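Local coordinates for peptide-binding protein (Photobacterium damsela subsp. piscicida, PDB 6SQX) that is a secreted NlpC/P60 endopeptidase that cleaves the peptidoglycan of potentially competing bacteria, probably through cysteine-peptidase chemistry, at residues Gln304-Asn307 and Tyr308-Met311. Residues are numbered along the deposited sequence; the frame is centred on the assembly and turned at random.
Sequences QINN and YIGM
The carbonyl oxygen of Ile305 serves two backbone amides in the last turn of helix 298-308. The N of Tyr308 reaches Ile305 O at 3.0 Å, and Ile309 N adds a weak bond to the same oxygen at 3.3 Å. Both amides are shared in turn, with weak second bonds from Tyr308 N to Gln304 O and from Ile309 N to Asn306 O, a bifurcated mixture of i to i+3 and i to i+4 spacing, as is common in the last turn of a helix. A water then bridges Asn306 O and Ile309 O, donating to both. The exit is a type II beta turn from Tyr308 to Met311, closed by Met311 N on Tyr308 O at 2.9 Å. Gly310 holds its third position with phi 90°, where a CB would collide with Ile309 O. Within the NlpC/P60 region the turn lies between helix 298-308 and helix 326-334, and the backbone of Gly310 and Met311 hydrogen-bonds to Thr437. Leu327 and Arg330 meet the Tyr308 side chain. Tyr308 has CG beside its own backbone N (chi1 -68°), which slants the ring back toward the preceding turn, CD2 coming within 3.1 Å of Gln304 O. A second water, in the ring plane, joins Tyr308 OH at 2.6 Å to Gln304 OE1. Asn306 and Ile309 run side by side, Ile309 CD1 lying 3.7 Å from Asn306 OD1, which accepts a hydrogen bond from Ala34 N while Asn306 ND2 donates to Asp33 OD1.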
loop_
_atom_site.group_PDB
_atom_site.type_symbol
_atom_site.label_atom_id
_atom_site.label_comp_id
_atom_site.label_asym_id
_atom_site.label_seq_id
_atom_site.Cartn_x
_atom_site.Cartn_y
_atom_site.Cartn_z
ATOM N N GLN A 304 -0.375 16.359 2.141
ATOM C CA GLN A 304 -0.656 14.937 2.323
ATOM C C GLN A 304 0.595 14.176 2.728
ATOM O O GLN A 304 0.550 13.337 3.640
ATOM C CB GLN A 304 -1.248 14.372 1.040
ATOM C CG GLN A 304 -2.622 14.943 0.779
ATOM C CD GLN A 304 -3.587 14.590 1.889
ATOM O OE1 GLN A 304 -3.812 13.409 2.184
ATOM N NE2 GLN A 304 -4.126 15.631 2.569
ATOM N N ILE A 305 1.729 14.467 2.077
ATOM C CA ILE A 305 3.005 13.881 2.506
ATOM C C ILE A 305 3.253 14.148 3.984
ATOM O O ILE A 305 3.572 13.238 4.762
ATOM C CB ILE A 305 4.153 14.399 1.627
ATOM C CG1 ILE A 305 4.121 13.678 0.268
ATOM C CG2 ILE A 305 5.503 14.214 2.314
ATOM C CD1 ILE A 305 5.015 14.324 -0.758
ATOM N N ASN A 306 3.069 15.403 4.394
ATOM C CA ASN A 306 3.343 15.750 5.783
ATOM C C ASN A 306 2.453 14.968 6.744
ATOM O O ASN A 306 2.871 14.674 7.874
ATOM C CB ASN A 306 3.153 17.259 5.966
ATOM C CG ASN A 306 4.363 18.058 5.477
ATOM O OD1 ASN A 306 5.375 17.458 5.062
ATOM N ND2 ASN A 306 4.271 19.407 5.489
ATOM N N ASN A 307 1.212 14.667 6.341
ATOM C CA ASN A 307 0.306 13.928 7.221
ATOM C C ASN A 307 0.736 12.478 7.442
ATOM O O ASN A 307 0.290 11.852 8.423
ATOM C CB ASN A 307 -1.119 13.910 6.673
ATOM C CG ASN A 307 -1.806 15.263 6.777
ATOM O OD1 ASN A 307 -1.377 16.154 7.531
ATOM N ND2 ASN A 307 -2.883 15.415 6.046
ATOM N N TYR A 308 1.557 11.914 6.540
ATOM C CA TYR A 308 2.013 10.532 6.702
ATOM C C TYR A 308 3.324 10.403 7.458
ATOM O O TYR A 308 3.626 9.309 7.961
ATOM C CB TYR A 308 2.181 9.813 5.330
ATOM C CG TYR A 308 0.862 9.584 4.631
ATOM C CD1 TYR A 308 -0.054 8.646 5.133
ATOM C CD2 TYR A 308 0.543 10.283 3.454
ATOM C CE1 TYR A 308 -1.280 8.453 4.512
ATOM C CE2 TYR A 308 -0.700 10.097 2.818
ATOM C CZ TYR A 308 -1.587 9.181 3.348
ATOM O OH TYR A 308 -2.816 8.993 2.745
ATOM N N ILE A 309 4.116 11.484 7.507
ATOM C CA ILE A 309 5.425 11.397 8.136
ATOM C C ILE A 309 5.258 10.984 9.583
ATOM O O ILE A 309 4.403 11.521 10.306
ATOM C CB ILE A 309 6.177 12.725 8.011
ATOM C CG1 ILE A 309 6.521 13.029 6.525
ATOM C CG2 ILE A 309 7.410 12.729 8.933
ATOM C CD1 ILE A 309 7.171 14.416 6.263
ATOM N N GLY A 310 6.061 10.026 10.008
ATOM C CA GLY A 310 5.991 9.478 11.338
ATOM C C GLY A 310 5.062 8.280 11.496
ATOM O O GLY A 310 5.071 7.644 12.574
ATOM N N MET A 311 4.264 7.922 10.461
ATOM C CA MET A 311 3.471 6.703 10.565
ATOM C C MET A 311 4.393 5.492 10.682
ATOM O O MET A 311 5.341 5.372 9.895
ATOM C CB MET A 311 2.668 6.589 9.284
ATOM C CG MET A 311 1.912 5.269 9.193
ATOM S SD MET A 311 0.759 5.136 7.786
ATOM C CE MET A 311 1.843 5.477 6.380
HETATM O O HOH W 1 -3.168 10.923 1.007
HETATM O O HOH W 2 3.215 14.000 10.424
#